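Local coordinates for protein 4-alpha-glucanotransferase (Corynebacterium glutamicum, PDB 5B68) that is an amylomaltase, also called disproportionating enzyme, built on a TIM-barrel domain with a beta-sandwich domain on its N-terminal side, at residues I243-I248 / W358-C363; L191-G196 / R249-P254; P226-E231 / D288-K293; P237-F242 / I325-W330. All blocks are in the same frame, centred on the assembly; numbering follows the deposited sequence.

Contact 1: I243-I248 / W358-C363; sequences INPIYI and WLQWLC
The side-chain amide of Gln360, on helix 349-376, lies against Ile243 in the long loop after barrel strand 215-218 and grips both of its backbone polar atoms. Ile243 N donates to Gln360 OE1 at 2.9 Å in a nearly straight bond (173°), while Gln360 NE2 reaches Ile243 O at 2.8 Å. The second bond lies in the carbonyl plane, on a lone pair, and Ile243 O is also nearly within the plane of the amide; Ile243 N approaches OE1 with a modest tilt from its plane. A bend at chi2 of Gln360 (-60°) folds the chain so that its amide comes nearer the loop than its CB does. Beside this pairing, Cys363 CB touches Ile243 CG2 at 3.8 Å, and Cys363 SG lies 3.8 Å from Pro245 CA. Leu359 CD1 meets Pro245 CB at 4.0 Å, and Ile248 CD1 touches both Leu359 CD2 and Leu362 CB, 4.0 Å from each. Further out, an Asx turn, Asn244 OD1 accepting from Ile246 N, lies at the start of the short 3-10 segment 245-247, and Lys293 NZ bonds the carbonyls of Ile246 and Ile248. Phe198 also packs on Ile243, Ile248 and Cys363. The two-point pairing fixes which end of the Gln360 amide is oxygen: with the ends exchanged, N-H would face N-H and oxygen would face oxygen.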
loop_
_atom_site.group_PDB
_atom_site.type_symbol
_atom_site.label_atom_id
_atom_site.label_comp_id
_atom_site.label_asym_id
_atom_site.label_seq_id
_atom_site.Cartn_x
_atom_site.Cartn_y
_atom_site.Cartn_z
ATOM N N ILE A 243 10.964 -1.287 -6.880
ATOM C CA ILE A 243 10.177 -0.455 -7.804
ATOM C C ILE A 243 10.139 -1.060 -9.201
ATOM O O ILE A 243 11.135 -1.651 -9.649
ATOM C CB ILE A 243 10.812 0.927 -7.908
ATOM C CG1 ILE A 243 11.015 1.585 -6.524
ATOM C CG2 ILE A 243 10.055 1.855 -8.857
ATOM C CD1 ILE A 243 9.760 1.808 -5.745
ATOM N N ASN A 244 9.012 -0.878 -9.902
ATOM C CA ASN A 244 8.811 -1.499 -11.228
ATOM C C ASN A 244 9.684 -0.728 -12.255
ATOM O O ASN A 244 9.450 0.419 -12.532
ATOM C CB ASN A 244 7.338 -1.436 -11.630
ATOM C CG ASN A 244 7.018 -2.330 -12.782
ATOM O OD1 ASN A 244 7.896 -2.628 -13.574
ATOM N ND2 ASN A 244 5.778 -2.784 -12.879
ATOM N N PRO A 245 10.729 -1.373 -12.813
ATOM C CA PRO A 245 11.513 -0.734 -13.845
ATOM C C PRO A 245 10.802 -0.407 -15.162
ATOM O O PRO A 245 11.382 0.327 -15.925
ATOM C CB PRO A 245 12.714 -1.725 -14.063
ATOM C CG PRO A 245 12.630 -2.670 -12.897
ATOM C CD PRO A 245 11.153 -2.779 -12.610
ATOM N N ILE A 246 9.564 -0.845 -15.359
ATOM C CA ILE A 246 8.775 -0.453 -16.530
ATOM C C ILE A 246 8.601 1.041 -16.690
ATOM O O ILE A 246 8.361 1.529 -17.817
ATOM C CB ILE A 246 7.456 -1.133 -16.571
ATOM C CG1 ILE A 246 6.977 -1.273 -18.041
ATOM C CG2 ILE A 246 6.389 -0.514 -15.659
ATOM C CD1 ILE A 246 5.673 -2.020 -18.106
ATOM N N TYR A 247 8.747 1.743 -15.574
ATOM C CA TYR A 247 8.580 3.182 -15.511
ATOM C C TYR A 247 9.833 4.004 -15.844
ATOM O O TYR A 247 9.751 5.199 -15.946
ATOM C CB TYR A 247 8.047 3.596 -14.140
ATOM C CG TYR A 247 6.655 3.114 -13.806
ATOM C CD1 TYR A 247 5.551 3.594 -14.481
ATOM C CD2 TYR A 247 6.447 2.205 -12.792
ATOM C CE1 TYR A 247 4.289 3.165 -14.169
ATOM C CE2 TYR A 247 5.195 1.777 -12.479
ATOM C CZ TYR A 247 4.114 2.258 -13.172
ATOM O OH TYR A 247 2.878 1.828 -12.835
ATOM N N ILE A 248 10.982 3.363 -16.005
ATOM C CA ILE A 248 12.154 4.053 -16.365
ATOM C C ILE A 248 11.991 4.704 -17.747
ATOM O O ILE A 248 11.503 4.032 -18.701
ATOM C CB ILE A 248 13.344 3.098 -16.432
ATOM C CG1 ILE A 248 13.699 2.563 -15.018
ATOM C CG2 ILE A 248 14.536 3.802 -17.019
ATOM C CD1 ILE A 248 14.723 1.430 -15.074
ATOM N N TRP A 358 21.069 -2.512 -10.620
ATOM C CA TRP A 358 21.266 -1.268 -11.300
ATOM C C TRP A 358 19.923 -0.679 -11.714
ATOM O O TRP A 358 19.747 0.544 -11.584
ATOM C CB TRP A 358 22.205 -1.523 -12.497
ATOM C CG TRP A 358 22.449 -0.400 -13.433
ATOM C CD1 TRP A 358 23.237 0.626 -13.240
ATOM C CD2 TRP A 358 21.900 -0.276 -14.745
ATOM N NE1 TRP A 358 23.259 1.437 -14.373
ATOM C CE2 TRP A 358 22.428 0.875 -15.306
ATOM C CE3 TRP A 358 21.028 -1.060 -15.503
ATOM C CZ2 TRP A 358 22.087 1.323 -16.600
ATOM C CZ3 TRP A 358 20.708 -0.632 -16.825
ATOM C CH2 TRP A 358 21.239 0.567 -17.333
ATOM N N LEU A 359 18.997 -1.519 -12.204
ATOM C CA LEU A 359 17.616 -1.021 -12.494
ATOM C C LEU A 359 16.962 -0.343 -11.283
ATOM O O LEU A 359 16.329 0.679 -11.437
ATOM C CB LEU A 359 16.689 -2.137 -12.911
ATOM C CG LEU A 359 17.045 -2.782 -14.257
ATOM C CD1 LEU A 359 16.024 -3.823 -14.681
ATOM C CD2 LEU A 359 17.234 -1.731 -15.335
ATOM N N GLN A 360 17.137 -0.912 -10.075
ATOM C CA GLN A 360 16.636 -0.232 -8.871
ATOM C C GLN A 360 17.284 1.092 -8.624
ATOM O O GLN A 360 16.608 2.016 -8.166
ATOM C CB GLN A 360 16.714 -1.179 -7.659
ATOM C CG GLN A 360 15.833 -2.380 -7.803
ATOM C CD GLN A 360 14.408 -1.968 -7.957
ATOM O OE1 GLN A 360 13.872 -1.213 -7.119
ATOM N NE2 GLN A 360 13.758 -2.461 -8.986
ATOM N N TRP A 361 18.586 1.232 -8.885
ATOM C CA TRP A 361 19.295 2.496 -8.699
ATOM C C TRP A 361 18.712 3.572 -9.678
ATOM O O TRP A 361 18.456 4.735 -9.280
ATOM C CB TRP A 361 20.838 2.306 -8.921
ATOM C CG TRP A 361 21.599 3.540 -8.917
ATOM C CD1 TRP A 361 21.728 4.465 -7.901
ATOM C CD2 TRP A 361 22.418 4.029 -9.986
ATOM N NE1 TRP A 361 22.539 5.483 -8.270
ATOM C CE2 TRP A 361 23.026 5.214 -9.530
ATOM C CE3 TRP A 361 22.704 3.558 -11.281
ATOM C CZ2 TRP A 361 23.874 5.979 -10.348
ATOM C CZ3 TRP A 361 23.602 4.277 -12.050
ATOM C CH2 TRP A 361 24.121 5.493 -11.605
ATOM N N LEU A 362 18.403 3.145 -10.901
ATOM C CA LEU A 362 17.832 4.032 -11.895
ATOM C C LEU A 362 16.438 4.458 -11.422
ATOM O O LEU A 362 16.076 5.662 -11.583
ATOM C CB LEU A 362 17.684 3.335 -13.250
ATOM C CG LEU A 362 19.067 2.955 -13.892
ATOM C CD1 LEU A 362 18.699 2.257 -15.163
ATOM C CD2 LEU A 362 20.021 4.079 -14.172
ATOM N N CYS A 363 15.664 3.499 -10.935
ATOM C CA CYS A 363 14.293 3.823 -10.445
ATOM C C CYS A 363 14.442 4.835 -9.299
ATOM O O CYS A 363 13.694 5.839 -9.209
ATOM C CB CYS A 363 13.575 2.593 -9.951
ATOM S SG CYS A 363 13.022 1.463 -11.198
#

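Contact 2: L191-G196 / R249-P254; sequences LSWGMG and RVEDIP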
loop_
_atom_site.group_PDB
_atom_site.type_symbol
_atom_site.label_atom_id
_atom_site.label_comp_id
_atom_site.label_asym_id
_atom_site.label_seq_id
_atom_site.Cartn_x
_atom_site.Cartn_y
_atom_site.Cartn_z
ATOM N N LEU A 191 6.454 12.192 -25.520
ATOM C CA LEU A 191 7.587 11.285 -25.486
ATOM C C LEU A 191 7.434 9.929 -24.754
ATOM O O LEU A 191 8.272 9.091 -24.905
ATOM C CB LEU A 191 8.827 12.024 -24.994
ATOM C CG LEU A 191 9.185 13.311 -25.735
ATOM C CD1 LEU A 191 10.266 14.091 -25.020
ATOM C CD2 LEU A 191 9.589 13.035 -27.169
ATOM N N SER A 192 6.379 9.715 -23.981
ATOM C CA SER A 192 6.185 8.437 -23.302
ATOM C C SER A 192 6.244 7.269 -24.316
ATOM O O SER A 192 5.745 7.377 -25.449
ATOM C CB SER A 192 4.848 8.358 -22.610
ATOM O OG SER A 192 4.615 9.525 -21.804
ATOM N N TRP A 193 6.745 6.123 -23.858
ATOM C CA TRP A 193 6.629 4.876 -24.644
ATOM C C TRP A 193 5.308 4.203 -24.484
ATOM O O TRP A 193 5.198 3.089 -23.924
ATOM C CB TRP A 193 7.801 3.926 -24.326
ATOM C CG TRP A 193 9.123 4.378 -24.815
ATOM C CD1 TRP A 193 9.570 5.671 -25.026
ATOM C CD2 TRP A 193 10.240 3.530 -25.138
ATOM N NE1 TRP A 193 10.864 5.654 -25.434
ATOM C CE2 TRP A 193 11.296 4.359 -25.521
ATOM C CE3 TRP A 193 10.447 2.149 -25.102
ATOM C CZ2 TRP A 193 12.550 3.860 -25.883
ATOM C CZ3 TRP A 193 11.721 1.659 -25.481
ATOM C CH2 TRP A 193 12.728 2.525 -25.845
ATOM N N GLY A 194 4.228 4.885 -24.890
ATOM C CA GLY A 194 2.947 4.234 -24.803
ATOM C C GLY A 194 2.309 4.260 -23.429
ATOM O O GLY A 194 1.155 3.932 -23.280
ATOM N N MET A 195 3.088 4.540 -22.404
ATOM C CA MET A 195 2.550 4.512 -21.065
ATOM C C MET A 195 3.366 5.463 -20.213
ATOM O O MET A 195 4.502 5.730 -20.516
ATOM C CB MET A 195 2.555 3.081 -20.518
ATOM C CG MET A 195 3.778 2.682 -19.724
ATOM S SD MET A 195 3.828 0.993 -19.094
ATOM C CE MET A 195 3.419 1.164 -17.371
ATOM N N GLY A 196 2.778 5.976 -19.153
ATOM C CA GLY A 196 3.506 7.005 -18.374
ATOM C C GLY A 196 4.712 6.416 -17.652
ATOM O O GLY A 196 4.691 5.205 -17.274
ATOM N N ARG A 249 12.372 5.970 -17.866
ATOM C CA ARG A 249 12.489 6.584 -19.177
ATOM C C ARG A 249 13.927 6.448 -19.576
ATOM O O ARG A 249 14.796 7.085 -19.029
ATOM C CB ARG A 249 12.144 8.058 -19.187
ATOM C CG ARG A 249 12.415 8.662 -20.555
ATOM C CD ARG A 249 11.733 9.984 -20.807
ATOM N NE ARG A 249 10.286 9.903 -20.831
ATOM C CZ ARG A 249 9.524 10.931 -21.156
ATOM N NH1 ARG A 249 10.099 12.066 -21.487
ATOM N NH2 ARG A 249 8.215 10.838 -21.142
ATOM N N VAL A 250 14.161 5.621 -20.565
ATOM C CA VAL A 250 15.543 5.221 -20.833
ATOM C C VAL A 250 16.381 6.342 -21.344
ATOM O O VAL A 250 17.599 6.435 -21.069
ATOM C CB VAL A 250 15.601 3.958 -21.758
ATOM C CG1 VAL A 250 14.815 2.789 -21.178
ATOM C CG2 VAL A 250 15.160 4.280 -23.193
ATOM N N GLU A 251 15.747 7.224 -22.135
ATOM C CA GLU A 251 16.428 8.409 -22.666
ATOM C C GLU A 251 16.925 9.393 -21.604
ATOM O O GLU A 251 17.838 10.163 -21.873
ATOM C CB GLU A 251 15.577 9.154 -23.733
ATOM C CG GLU A 251 15.149 8.308 -24.931
ATOM C CD GLU A 251 13.809 7.628 -24.779
ATOM O OE1 GLU A 251 13.283 7.461 -23.605
ATOM O OE2 GLU A 251 13.266 7.244 -25.838
ATOM N N ASP A 252 16.365 9.347 -20.386
ATOM C CA ASP A 252 16.867 10.206 -19.296
ATOM C C ASP A 252 18.066 9.642 -18.530
ATOM O O ASP A 252 18.670 10.339 -17.687
ATOM C CB ASP A 252 15.717 10.434 -18.260
ATOM C CG ASP A 252 14.602 11.309 -18.784
ATOM O OD1 ASP A 252 14.729 11.894 -19.886
ATOM O OD2 ASP A 252 13.562 11.392 -18.112
ATOM N N ILE A 253 18.477 8.412 -18.835
ATOM C CA ILE A 253 19.610 7.857 -18.122
ATOM C C ILE A 253 20.895 8.574 -18.642
ATOM O O ILE A 253 21.121 8.579 -19.847
ATOM C CB ILE A 253 19.716 6.333 -18.311
ATOM C CG1 ILE A 253 18.445 5.552 -17.916
ATOM C CG2 ILE A 253 20.936 5.821 -17.532
ATOM C CD1 ILE A 253 18.332 4.151 -18.522
ATOM N N PRO A 254 21.736 9.143 -17.775
ATOM C CA PRO A 254 22.897 9.853 -18.322
ATOM C C PRO A 254 23.756 9.000 -19.284
ATOM O O PRO A 254 24.214 9.523 -20.295
ATOM C CB PRO A 254 23.707 10.223 -17.079
ATOM C CG PRO A 254 22.638 10.480 -16.055
ATOM C CD PRO A 254 21.603 9.414 -16.319
HETATM O O HOH W 1 11.039 9.066 -24.172
#
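Leu191 lays its CB over one face of the Arg249 guanidinium, 3.7 Å from NH1, the two side chains roughly perpendicular. A bend at chi3 (-65°) in the otherwise extended Arg249 chain turns its head toward 191-196 and the two acids that follow it, Asp197 on NE and Asp200 on NH2. Asp200 also holds Ser192 OG. The direct hydrogen bond between the segments comes from Trp193, whose indole NE1 donates to Glu251 OE2 at 2.9 Å. OE2 sits at the indole edge, close to the ring plane, and accepts through its syn lone pair, although the N-H points somewhat off the oxygen (147°); ring and carboxylate planes stand 80° apart. Glu251 OE2 has a second, charged partner in Arg275, which probably favours the ionised acid. Water 1 donates to Leu191 O at 2.9 Å and, more weakly, to Glu251 OE1. Val250 CG2 meets the benzo part of Trp193 at CZ2, 3.8 Å away. Both segments are loops, one leading from barrel strand 177-182 to helix 198-209, the other following strand 215-218; helix 261-277 covers Trp193 and Glu251, while Lys293 and Val296 bring helix 286-301 against Trp193 and Val250.

Contact 3: P226-E231 / D288-K293; sequences PLPPTE and DVYAAK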
loop_
_atom_site.group_PDB
_atom_site.type_symbol
_atom_site.label_atom_id
_atom_site.label_comp_id
_atom_site.label_asym_id
_atom_site.label_seq_id
_atom_site.Cartn_x
_atom_site.Cartn_y
_atom_site.Cartn_z
ATOM N N PRO A 226 10.081 -9.391 -13.470
ATOM C CA PRO A 226 11.228 -8.716 -14.005
ATOM C C PRO A 226 11.348 -8.748 -15.517
ATOM O O PRO A 226 12.231 -8.063 -16.055
ATOM C CB PRO A 226 12.416 -9.489 -13.390
ATOM C CG PRO A 226 11.894 -10.862 -13.167
ATOM C CD PRO A 226 10.391 -10.750 -12.974
ATOM N N LEU A 227 10.516 -9.518 -16.203
ATOM C CA LEU A 227 10.405 -9.449 -17.657
ATOM C C LEU A 227 8.992 -9.857 -18.037
ATOM O O LEU A 227 8.343 -10.497 -17.256
ATOM C CB LEU A 227 11.449 -10.314 -18.359
ATOM C CG LEU A 227 11.409 -11.814 -18.161
ATOM C CD1 LEU A 227 12.494 -12.484 -18.985
ATOM C CD2 LEU A 227 11.568 -12.173 -16.703
ATOM N N PRO A 228 8.509 -9.505 -19.215
ATOM C CA PRO A 228 7.132 -9.846 -19.582
ATOM C C PRO A 228 6.955 -11.348 -19.742
ATOM O O PRO A 228 7.950 -11.970 -20.032
ATOM C CB PRO A 228 6.938 -9.172 -20.935
ATOM C CG PRO A 228 8.220 -8.548 -21.301
ATOM C CD PRO A 228 9.267 -8.926 -20.325
ATOM N N PRO A 229 5.705 -11.976 -19.549
ATOM C CA PRO A 229 4.581 -11.073 -19.255
ATOM C C PRO A 229 4.508 -10.588 -17.820
ATOM O O PRO A 229 4.923 -11.290 -16.928
ATOM C CB PRO A 229 3.355 -11.915 -19.564
ATOM C CG PRO A 229 3.720 -13.231 -19.065
ATOM C CD PRO A 229 5.109 -13.407 -19.578
ATOM N N THR A 230 3.938 -9.406 -17.620
ATOM C CA THR A 230 3.945 -8.745 -16.320
ATOM C C THR A 230 2.485 -8.408 -15.897
ATOM O O THR A 230 1.603 -8.271 -16.751
ATOM C CB THR A 230 4.942 -7.553 -16.309
ATOM O OG1 THR A 230 5.182 -7.157 -14.953
ATOM C CG2 THR A 230 4.437 -6.383 -17.134
ATOM N N GLU A 231 2.262 -8.375 -14.592
ATOM C CA GLU A 231 0.961 -8.102 -13.967
ATOM C C GLU A 231 0.508 -6.681 -14.280
ATOM O O GLU A 231 1.247 -5.731 -14.035
ATOM C CB GLU A 231 1.109 -8.266 -12.429
ATOM C CG GLU A 231 -0.081 -8.000 -11.554
ATOM C CD GLU A 231 -1.318 -8.770 -11.985
ATOM O OE1 GLU A 231 -1.221 -10.020 -12.118
ATOM O OE2 GLU A 231 -2.369 -8.132 -12.224
ATOM N N ASP A 288 4.892 -5.519 -24.494
ATOM C CA ASP A 288 5.901 -5.149 -25.539
ATOM C C ASP A 288 6.704 -3.904 -25.201
ATOM O O ASP A 288 7.883 -3.812 -25.495
ATOM C CB ASP A 288 5.323 -5.113 -26.972
ATOM C CG ASP A 288 4.102 -4.239 -27.113
ATOM O OD1 ASP A 288 3.675 -3.565 -26.160
ATOM O OD2 ASP A 288 3.529 -4.249 -28.214
ATOM N N VAL A 289 6.071 -2.962 -24.515
ATOM C CA VAL A 289 6.826 -1.792 -23.989
ATOM C C VAL A 289 7.949 -2.236 -23.017
ATOM O O VAL A 289 9.099 -1.787 -23.135
ATOM C CB VAL A 289 5.909 -0.758 -23.260
ATOM C CG1 VAL A 289 6.758 0.404 -22.710
ATOM C CG2 VAL A 289 4.859 -0.186 -24.241
ATOM N N TYR A 290 7.616 -3.177 -22.159
ATOM C CA TYR A 290 8.591 -3.592 -21.111
ATOM C C TYR A 290 9.772 -4.329 -21.763
ATOM O O TYR A 290 10.942 -4.021 -21.508
ATOM C CB TYR A 290 7.889 -4.489 -20.097
ATOM C CG TYR A 290 8.608 -4.713 -18.778
ATOM C CD1 TYR A 290 9.630 -3.883 -18.345
ATOM C CD2 TYR A 290 8.244 -5.795 -17.984
ATOM C CE1 TYR A 290 10.258 -4.117 -17.091
ATOM C CE2 TYR A 290 8.834 -6.003 -16.733
ATOM C CZ TYR A 290 9.851 -5.172 -16.313
ATOM O OH TYR A 290 10.412 -5.426 -15.063
ATOM N N ALA A 291 9.409 -5.270 -22.617
ATOM C CA ALA A 291 10.420 -6.035 -23.358
ATOM C C ALA A 291 11.352 -5.114 -24.112
ATOM O O ALA A 291 12.548 -5.294 -24.088
ATOM C CB ALA A 291 9.764 -7.059 -24.289
ATOM N N ALA A 292 10.809 -4.088 -24.756
ATOM C CA ALA A 292 11.641 -3.146 -25.482
ATOM C C ALA A 292 12.537 -2.268 -24.594
ATOM O O ALA A 292 13.727 -2.066 -24.858
ATOM C CB ALA A 292 10.749 -2.293 -26.382
ATOM N N LYS A 293 11.976 -1.752 -23.480
ATOM C CA LYS A 293 12.821 -1.047 -22.540
ATOM C C LYS A 293 13.964 -1.938 -21.991
ATOM O O LYS A 293 15.066 -1.488 -21.850
ATOM C CB LYS A 293 11.981 -0.482 -21.388
ATOM C CG LYS A 293 11.106 0.720 -21.826
ATOM C CD LYS A 293 10.474 1.432 -20.632
ATOM C CE LYS A 293 9.536 2.597 -21.096
ATOM N NZ LYS A 293 9.172 3.454 -19.942
HETATM O O HOH W 2 12.927 -5.775 -14.675
#
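Pro228 passes Ala291 with their CA atoms 6.3 Å apart, where a proline-rich loop, kinked by the cis peptide between Pro228 and Pro229, lies along one turn of helix 286-301. Pro228 CG rests on Ala291 CB at 3.7 Å, and its CD lies 4.0 Å from Tyr290 CD2. On the helix side Tyr290 carries most of the contact. Its CG is anti to the backbone N (chi1 -165°), which sends the ring out from the helix along the loop, so that CD2, CE2 and OH meet successive parts of it. Thr230 CG2 lies 3.9 Å from Tyr290 CD2, and Leu227 CA lies 3.9 Å from Tyr290 CE2. At the far end, water 2 bridges the phenol to the loop: it donates to Pro226 O at 2.8 Å and stands 2.6 Å from Tyr290 OH. The hydroxyl also bonds the carbonyl of Glu225, so the phenol is tied to the residue just before Pro226 as well. The carboxylate of Glu225 takes Thr230 OG1, while Asn287, one residue before the helical segment, accepts from Thr230 N. The loop follows barrel strand 215-218 and lies against two helices: 286-301 supplies Tyr290 and Ala291, and 307-338 meets Pro226 through Trp330, Cys331 and Arg334.

Contact 4: P237-F242 / I325-W330; sequences PTTRRF and IDFATW
Thr239 OG1, on the same CB as the methyl CG2 that touches Phe327, accepts from Arg241 N at 3.1 Å to close an ST turn, and is also bonded to Asp397 OD1. This turn lies in the long loop after strand 215-218 of the TIM barrel, and the two bonds probably hold the rotation about CA-CB and with it the methyl. Thr239 CG2 meets Phe327 CE1 at 3.8 Å, while Thr238 CG2 comes in at the edge of the same ring. Thr238 OG1, bonded to Ala396 N, also lies 3.5 Å from Trp330 CH2. The main overlap is between Phe242 and Phe327. They form an offset stack, centroids 4.7 Å apart and planes at 19°. Because Phe327 has its CG anti to the backbone N (chi1 170°), its ring projects from helix 307-338 toward the loop. Arg241 runs extended past Phe242, with CG over a face of its ring, while its NH1 forms a salt bridge with Glu320. The stack is displaced far enough that Phe242 CB, 4.0 Å from the Phe327 centroid, makes a CH-pi contact over the face, and Phe242 CE2 in return lies 3.5 Å from Phe327 CB.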
loop_
_atom_site.group_PDB
_atom_site.type_symbol
_atom_site.label_atom_id
_atom_site.label_comp_id
_atom_site.label_asym_id
_atom_site.label_seq_id
_atom_site.Cartn_x
_atom_site.Cartn_y
_atom_site.Cartn_z
ATOM N N PRO A 237 1.764 -6.869 -6.811
ATOM C CA PRO A 237 3.174 -6.783 -7.220
ATOM C C PRO A 237 3.938 -7.977 -6.679
ATOM O O PRO A 237 3.372 -8.780 -5.928
ATOM C CB PRO A 237 3.635 -5.517 -6.527
ATOM C CG PRO A 237 2.861 -5.554 -5.223
ATOM C CD PRO A 237 1.487 -5.968 -5.657
ATOM N N THR A 238 5.185 -8.070 -7.061
ATOM C CA THR A 238 6.078 -9.199 -6.628
ATOM C C THR A 238 6.784 -8.858 -5.322
ATOM O O THR A 238 7.229 -9.761 -4.585
ATOM C CB THR A 238 7.079 -9.592 -7.767
ATOM O OG1 THR A 238 7.412 -11.005 -7.673
ATOM C CG2 THR A 238 8.291 -8.782 -7.745
ATOM N N THR A 239 6.812 -7.589 -4.966
ATOM C CA THR A 239 7.470 -7.112 -3.745
ATOM C C THR A 239 6.695 -5.840 -3.415
ATOM O O THR A 239 6.067 -5.248 -4.326
ATOM C CB THR A 239 8.970 -6.815 -3.982
ATOM O OG1 THR A 239 9.610 -6.258 -2.819
ATOM C CG2 THR A 239 9.260 -5.854 -5.215
ATOM N N ARG A 240 6.725 -5.402 -2.167
ATOM C CA ARG A 240 6.262 -4.074 -1.824
ATOM C C ARG A 240 7.430 -3.107 -1.528
ATOM O O ARG A 240 7.245 -1.934 -1.125
ATOM C CB ARG A 240 5.290 -4.137 -0.653
ATOM C CG ARG A 240 4.032 -4.842 -1.070
ATOM C CD ARG A 240 2.959 -4.698 -0.061
ATOM N NE ARG A 240 3.299 -5.266 1.251
ATOM C CZ ARG A 240 2.750 -4.850 2.390
ATOM N NH1 ARG A 240 3.083 -5.468 3.543
ATOM N NH2 ARG A 240 1.857 -3.828 2.396
ATOM N N ARG A 241 8.646 -3.559 -1.709
ATOM C CA ARG A 241 9.783 -2.722 -1.421
ATOM C C ARG A 241 10.355 -2.092 -2.689
ATOM O O ARG A 241 10.491 -0.913 -2.778
ATOM C CB ARG A 241 10.867 -3.534 -0.768
ATOM C CG ARG A 241 12.097 -2.739 -0.391
ATOM C CD ARG A 241 13.116 -3.445 0.471
ATOM N NE ARG A 241 14.333 -2.694 0.494
ATOM C CZ ARG A 241 15.467 -3.109 1.066
ATOM N NH1 ARG A 241 16.551 -2.380 0.896
ATOM N NH2 ARG A 241 15.525 -4.266 1.780
ATOM N N PHE A 242 10.728 -2.936 -3.628
ATOM C CA PHE A 242 11.373 -2.479 -4.832
ATOM C C PHE A 242 10.416 -1.981 -5.895
ATOM O O PHE A 242 9.243 -2.194 -5.804
ATOM C CB PHE A 242 12.346 -3.529 -5.323
ATOM C CG PHE A 242 13.359 -3.868 -4.296
ATOM C CD1 PHE A 242 14.403 -3.027 -4.066
ATOM C CD2 PHE A 242 13.201 -4.968 -3.504
ATOM C CE1 PHE A 242 15.321 -3.310 -3.094
ATOM C CE2 PHE A 242 14.108 -5.259 -2.526
ATOM C CZ PHE A 242 15.170 -4.427 -2.327
ATOM N N ILE A 325 20.148 -7.267 -2.927
ATOM C CA ILE A 325 20.826 -8.403 -3.580
ATOM C C ILE A 325 19.901 -9.577 -3.701
ATOM O O ILE A 325 19.880 -10.203 -4.746
ATOM C CB ILE A 325 22.043 -8.825 -2.738
ATOM C CG1 ILE A 325 23.047 -7.708 -2.731
ATOM C CG2 ILE A 325 22.636 -10.130 -3.289
ATOM C CD1 ILE A 325 24.146 -7.831 -1.693
ATOM N N ASP A 326 19.068 -9.874 -2.653
ATOM C CA ASP A 326 18.103 -10.957 -2.701
ATOM C C ASP A 326 17.034 -10.793 -3.794
ATOM O O ASP A 326 16.697 -11.733 -4.531
ATOM C CB ASP A 326 17.381 -11.173 -1.353
ATOM C CG ASP A 326 18.325 -11.615 -0.206
ATOM O OD1 ASP A 326 19.447 -12.071 -0.466
ATOM O OD2 ASP A 326 17.894 -11.448 0.950
ATOM N N PHE A 327 16.464 -9.578 -3.868
ATOM C CA PHE A 327 15.463 -9.278 -4.875
ATOM C C PHE A 327 16.093 -9.484 -6.315
ATOM O O PHE A 327 15.503 -10.110 -7.178
ATOM C CB PHE A 327 15.020 -7.822 -4.755
ATOM C CG PHE A 327 14.170 -7.375 -5.922
ATOM C CD1 PHE A 327 12.917 -7.859 -6.041
ATOM C CD2 PHE A 327 14.656 -6.472 -6.859
ATOM C CE1 PHE A 327 12.111 -7.461 -7.093
ATOM C CE2 PHE A 327 13.860 -6.081 -7.902
ATOM C CZ PHE A 327 12.612 -6.593 -8.026
ATOM N N ALA A 328 17.244 -8.902 -6.504
ATOM C CA ALA A 328 17.934 -8.881 -7.805
ATOM C C ALA A 328 18.358 -10.315 -8.207
ATOM O O ALA A 328 18.294 -10.669 -9.361
ATOM C CB ALA A 328 19.127 -7.985 -7.747
ATOM N N THR A 329 18.743 -11.113 -7.225
ATOM C CA THR A 329 19.131 -12.508 -7.488
ATOM C C THR A 329 17.909 -13.311 -7.901
ATOM O O THR A 329 17.969 -14.103 -8.821
ATOM C CB THR A 329 19.799 -13.144 -6.264
ATOM O OG1 THR A 329 20.953 -12.378 -5.898
ATOM C CG2 THR A 329 20.137 -14.605 -6.541
ATOM N N TRP A 330 16.775 -13.104 -7.234
ATOM C CA TRP A 330 15.523 -13.692 -7.600
ATOM C C TRP A 330 15.173 -13.302 -9.050
ATOM O O TRP A 330 14.739 -14.175 -9.819
ATOM C CB TRP A 330 14.374 -13.304 -6.632
ATOM C CG TRP A 330 13.038 -13.831 -7.007
ATOM C CD1 TRP A 330 12.461 -14.971 -6.588
ATOM C CD2 TRP A 330 12.091 -13.204 -7.900
ATOM N NE1 TRP A 330 11.221 -15.129 -7.197
ATOM C CE2 TRP A 330 10.989 -14.053 -8.001
ATOM C CE3 TRP A 330 12.091 -12.000 -8.611
ATOM C CZ2 TRP A 330 9.876 -13.753 -8.809
ATOM C CZ3 TRP A 330 10.957 -11.698 -9.434
ATOM C CH2 TRP A 330 9.900 -12.567 -9.510
#

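How the contacts relate
From the N terminus, 191-196 follows barrel strand 177-182; then, after strand 215-218, come 226-231, 237-242, 243-248 and 249-254 in one long loop. Contact 2 closes first, bringing the later part of this loop back to 191-196, followed by contact 3 on helix 286-301, contact 4 on helix 307-338 and contact 1 on helix 349-376. Every pair of contacts crosses and none nests. Contacts 3, 4 and 1 tie the loop to three successive helices inserted before strand 382-387, and contact 2 ties it to the loop after strand 177-182. Contact 1 touches all the others; contacts 2 and 4, with centres about 23 Å apart, do not meet. Contact 3 touches both and bridges them.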